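Signal transduction histidine-protein kinase/phosphatase MprB (Mycobacterium hassiacum, PDB 6BLK) probably autophosphorylates on a histidine using ATP and acts as a phosphatase in a mycobacterial two-component system, this chain being its ATP-binding kinase domain. Local coordinates at residues E32-S44 with T147-M158. Numbering follows the deposited sequence.
With ATP (adenosine-5'-triphosphate), chain E.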
# COMPACT_ATOMS: atom_id res chain seq x y z
N GLU A 32 -4.28 5.34 -11.09
CA GLU A 32 -5.48 4.69 -11.59
C GLU A 32 -6.20 4.10 -10.39
O GLU A 32 -5.77 3.08 -9.84
CB GLU A 32 -5.12 3.61 -12.61
CG GLU A 32 -4.39 4.16 -13.83
CD GLU A 32 -3.93 3.09 -14.79
OE1 GLU A 32 -3.47 2.03 -14.33
OE2 GLU A 32 -4.03 3.32 -16.02
N VAL A 33 -7.30 4.75 -9.99
CA VAL A 33 -7.93 4.49 -8.70
C VAL A 33 -9.27 3.83 -8.94
O VAL A 33 -10.09 4.32 -9.72
CB VAL A 33 -8.07 5.78 -7.88
CG1 VAL A 33 -8.59 5.49 -6.49
CG2 VAL A 33 -6.76 6.46 -7.78
N THR A 34 -9.46 2.66 -8.33
CA THR A 34 -10.72 1.93 -8.39
C THR A 34 -11.01 1.42 -6.98
O THR A 34 -10.44 0.41 -6.56
CB THR A 34 -10.65 0.77 -9.37
OG1 THR A 34 -10.10 1.23 -10.62
CG2 THR A 34 -12.02 0.19 -9.62
N VAL A 35 -11.89 2.10 -6.25
CA VAL A 35 -12.10 1.82 -4.82
C VAL A 35 -13.57 1.53 -4.59
O VAL A 35 -14.43 2.41 -4.72
CB VAL A 35 -11.60 2.98 -3.95
CG1 VAL A 35 -11.87 2.79 -2.49
CG2 VAL A 35 -10.10 3.13 -4.13
N THR A 36 -13.88 0.28 -4.25
CA THR A 36 -15.24 0.00 -3.84
C THR A 36 -15.45 0.50 -2.41
O THR A 36 -14.55 0.43 -1.58
CB THR A 36 -15.56 -1.49 -3.93
OG1 THR A 36 -16.98 -1.67 -4.09
CG2 THR A 36 -15.11 -2.24 -2.70
N PRO A 37 -16.63 1.06 -2.11
CA PRO A 37 -16.90 1.54 -0.74
C PRO A 37 -16.76 0.43 0.30
O PRO A 37 -17.45 -0.60 0.24
CB PRO A 37 -18.34 2.05 -0.81
CG PRO A 37 -18.52 2.43 -2.27
CD PRO A 37 -17.72 1.42 -3.03
N TRP A 38 -15.91 0.70 1.29
CA TRP A 38 -15.53 -0.28 2.31
C TRP A 38 -15.30 0.41 3.65
O TRP A 38 -14.50 1.33 3.75
CB TRP A 38 -14.29 -1.05 1.90
CG TRP A 38 -14.04 -2.29 2.67
CD1 TRP A 38 -13.06 -2.53 3.60
CD2 TRP A 38 -14.80 -3.48 2.55
NE1 TRP A 38 -13.20 -3.82 4.09
CE2 TRP A 38 -14.27 -4.42 3.46
CE3 TRP A 38 -15.90 -3.84 1.78
CZ2 TRP A 38 -14.78 -5.69 3.60
CZ3 TRP A 38 -16.42 -5.10 1.91
CH2 TRP A 38 -15.85 -6.02 2.82
N GLN A 39 -15.92 -0.11 4.70
CA GLN A 39 -15.79 0.45 6.04
C GLN A 39 -15.02 -0.55 6.91
O GLN A 39 -15.34 -1.73 6.93
CB GLN A 39 -17.16 0.72 6.68
CG GLN A 39 -17.06 1.22 8.11
CD GLN A 39 -18.39 1.21 8.84
OE1 GLN A 39 -18.78 0.20 9.43
NE2 GLN A 39 -19.09 2.32 8.79
N VAL A 40 -13.98 -0.06 7.56
CA VAL A 40 -13.16 -0.83 8.48
C VAL A 40 -13.34 -0.23 9.86
O VAL A 40 -13.48 0.98 10.00
CB VAL A 40 -11.67 -0.80 8.06
CG1 VAL A 40 -10.80 -1.48 9.12
CG2 VAL A 40 -11.48 -1.46 6.67
N ILE A 41 -13.38 -1.08 10.89
CA ILE A 41 -13.43 -0.60 12.27
C ILE A 41 -12.00 -0.49 12.75
O ILE A 41 -11.26 -1.48 12.75
CB ILE A 41 -14.26 -1.53 13.18
CG1 ILE A 41 -15.66 -1.80 12.60
CG2 ILE A 41 -14.35 -0.93 14.59
CD1 ILE A 41 -16.52 -0.59 12.45
N GLY A 42 -11.59 0.70 13.12
CA GLY A 42 -10.26 0.90 13.64
C GLY A 42 -9.86 2.35 13.73
O GLY A 42 -10.65 3.23 14.12
N ASP A 43 -8.63 2.62 13.29
CA ASP A 43 -7.90 3.85 13.58
C ASP A 43 -7.62 4.52 12.25
O ASP A 43 -6.71 4.09 11.52
CB ASP A 43 -6.63 3.51 14.32
CG ASP A 43 -5.79 4.72 14.65
OD1 ASP A 43 -6.04 5.80 14.09
OD2 ASP A 43 -4.87 4.56 15.48
N SER A 44 -8.37 5.57 11.91
CA SER A 44 -8.20 6.20 10.60
C SER A 44 -6.79 6.77 10.42
O SER A 44 -6.26 6.75 9.31
CB SER A 44 -9.25 7.29 10.36
OG SER A 44 -9.14 8.35 11.28
N THR A 147 6.03 -3.65 -8.57
CA THR A 147 5.65 -4.24 -7.29
C THR A 147 4.15 -4.11 -7.06
O THR A 147 3.54 -3.09 -7.38
CB THR A 147 6.38 -3.56 -6.12
OG1 THR A 147 7.78 -3.64 -6.33
CG2 THR A 147 6.09 -4.25 -4.78
N ALA A 148 3.58 -5.15 -6.46
CA ALA A 148 2.21 -5.13 -5.99
C ALA A 148 2.24 -5.41 -4.50
O ALA A 148 2.81 -6.41 -4.07
CB ALA A 148 1.39 -6.17 -6.74
N ILE A 149 1.70 -4.48 -3.71
CA ILE A 149 1.47 -4.72 -2.29
C ILE A 149 -0.01 -5.01 -2.13
O ILE A 149 -0.85 -4.18 -2.51
CB ILE A 149 1.87 -3.52 -1.45
CG1 ILE A 149 3.35 -3.18 -1.65
CG2 ILE A 149 1.55 -3.79 0.00
CD1 ILE A 149 4.33 -4.18 -1.07
N HIS A 150 -0.33 -6.17 -1.53
CA HIS A 150 -1.69 -6.63 -1.36
C HIS A 150 -2.02 -6.59 0.13
O HIS A 150 -1.34 -7.25 0.93
CB HIS A 150 -1.83 -8.08 -1.86
CG HIS A 150 -1.60 -8.30 -3.32
ND1 HIS A 150 -2.62 -8.68 -4.17
CD2 HIS A 150 -0.47 -8.27 -4.08
CE1 HIS A 150 -2.14 -8.84 -5.39
NE2 HIS A 150 -0.84 -8.59 -5.36
N ILE A 151 -3.09 -5.87 0.49
CA ILE A 151 -3.53 -5.72 1.87
C ILE A 151 -4.99 -6.17 1.97
O ILE A 151 -5.88 -5.57 1.34
CB ILE A 151 -3.39 -4.27 2.35
CG1 ILE A 151 -1.90 -3.89 2.39
CG2 ILE A 151 -4.06 -4.07 3.71
CD1 ILE A 151 -1.63 -2.43 2.65
N VAL A 152 -5.23 -7.16 2.80
CA VAL A 152 -6.57 -7.64 3.07
C VAL A 152 -7.03 -7.02 4.38
O VAL A 152 -6.33 -7.10 5.39
CB VAL A 152 -6.61 -9.17 3.09
CG1 VAL A 152 -8.00 -9.66 3.48
CG2 VAL A 152 -6.23 -9.70 1.74
N LEU A 153 -8.23 -6.40 4.38
CA LEU A 153 -8.79 -5.70 5.55
C LEU A 153 -10.18 -6.26 5.83
O LEU A 153 -11.04 -6.29 4.94
CB LEU A 153 -8.91 -4.20 5.35
CG LEU A 153 -7.56 -3.47 5.29
CD1 LEU A 153 -7.84 -2.02 4.94
CD2 LEU A 153 -6.80 -3.61 6.62
N PRO A 154 -10.46 -6.69 7.05
CA PRO A 154 -11.84 -7.01 7.40
C PRO A 154 -12.69 -5.76 7.43
O PRO A 154 -12.23 -4.65 7.71
CB PRO A 154 -11.73 -7.65 8.78
CG PRO A 154 -10.50 -7.10 9.35
CD PRO A 154 -9.55 -6.83 8.20
N GLY A 155 -13.96 -5.93 7.10
CA GLY A 155 -14.87 -4.80 7.20
C GLY A 155 -16.20 -5.12 6.57
O GLY A 155 -16.58 -6.29 6.45
N ARG A 156 -16.87 -4.08 6.09
CA ARG A 156 -18.18 -4.26 5.49
C ARG A 156 -18.37 -3.34 4.30
O ARG A 156 -17.82 -2.23 4.26
CB ARG A 156 -19.29 -4.03 6.53
CG ARG A 156 -19.38 -2.66 7.09
CD ARG A 156 -20.21 -2.66 8.38
NE ARG A 156 -21.64 -2.82 8.12
CZ ARG A 156 -22.59 -2.58 9.02
NH1 ARG A 156 -22.27 -2.18 10.24
NH2 ARG A 156 -23.87 -2.74 8.69
N PRO A 157 -19.15 -3.77 3.31
CA PRO A 157 -19.48 -2.87 2.21
C PRO A 157 -20.35 -1.72 2.70
O PRO A 157 -21.19 -1.88 3.60
CB PRO A 157 -20.22 -3.79 1.22
CG PRO A 157 -20.73 -4.85 2.02
CD PRO A 157 -19.72 -5.10 3.09
N MET A 158 -20.11 -0.55 2.12
CA MET A 158 -20.88 0.62 2.49
C MET A 158 -21.88 0.92 1.38
O MET A 158 -21.67 0.57 0.21
CB MET A 158 -19.97 1.83 2.73
CG MET A 158 -18.89 1.59 3.73
SD MET A 158 -17.80 3.01 3.94
CE MET A 158 -18.92 4.15 4.76
OXT MET A 158 -22.93 1.53 1.63
PG ATP E . 10.98 4.92 4.63
O1G ATP E . 9.75 4.26 4.05
O2G ATP E . 11.34 4.59 6.09
O3G ATP E . 11.10 6.40 4.31
PB ATP E . 12.15 3.16 2.61
O1B ATP E . 13.57 2.91 2.16
O2B ATP E . 11.13 3.73 1.67
O3B ATP E . 12.22 4.24 3.83
PA ATP E . 10.29 0.94 3.11
O1A ATP E . 10.09 0.13 4.39
O2A ATP E . 9.15 1.80 2.64
O3A ATP E . 11.65 1.81 3.37
O5' ATP E . 10.79 -0.04 2.00
C5' ATP E . 11.89 -0.91 2.24
C4' ATP E . 12.66 -1.09 0.94
O4' ATP E . 11.87 -1.93 0.10
C3' ATP E . 12.97 0.16 0.12
O3' ATP E . 14.19 0.82 0.54
C2' ATP E . 13.10 -0.44 -1.27
O2' ATP E . 14.38 -1.07 -1.47
C1' ATP E . 12.07 -1.54 -1.25
N9 ATP E . 10.75 -1.13 -1.77
C8 ATP E . 9.60 -0.86 -1.06
N7 ATP E . 8.58 -0.57 -1.92
C5 ATP E . 9.09 -0.65 -3.17
C6 ATP E . 8.51 -0.49 -4.49
N6 ATP E . 7.23 -0.12 -4.60
N1 ATP E . 9.32 -0.67 -5.53
C2 ATP E . 10.61 -1.01 -5.40
N3 ATP E . 11.20 -1.20 -4.21
C4 ATP E . 10.48 -1.04 -3.08
O HOH W 1 -12.84 -3.91 10.38
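Gln-39 and Arg-156 pair as antiparallel partners through two backbone bonds: Gln-39 N to Arg-156 O is 2.9 Å and nearly straight (171°), and Arg-156 N returns to Gln-39 O. Their side chains run alongside each other, aliphatic carbons in contact, with Gln-39 OE1 3.4 Å from Arg-156 CD and the amide and guanidinium planes almost perpendicular. Beyond this pair, Met-158 N makes a longer bond (3.3 Å) to Pro-37 O, approaching from above the carbonyl plane, while the flexible Met-158 side chain lays CG 3.5 Å from Gln-39 CB.

The indole of Trp-38 fills the other side of the pairing. With CG anti to the backbone N (chi1 -164°), the ring slides beneath the 155-157 backbone, CZ2 3.3 Å from Gly-155 C and CZ3 3.5 Å from Pro-157 CD; a broad flat group suits this place. Its NE1 makes a weak bond to Leu-153 O. Gly-155, having no side chain, brings its CA to 3.1 Å from Gln-39 O in a CA-H...O contact and lets the indole lie against its backbone. Branched Val-40 sets CG2 4.0 Å from Leu-153 CB, and a water joins Ile-41 N to Pro-154 O.

Leu-72, Gln-74 and Ala-80 also touch Trp-38. The construct's last residues fold back antiparallel on strand 30-40, joining it to the end of strand 147-154 within the curled mixed sheet of the GHKL-type ATPase fold, remote from ATP, whose adenine lies beside Thr-147.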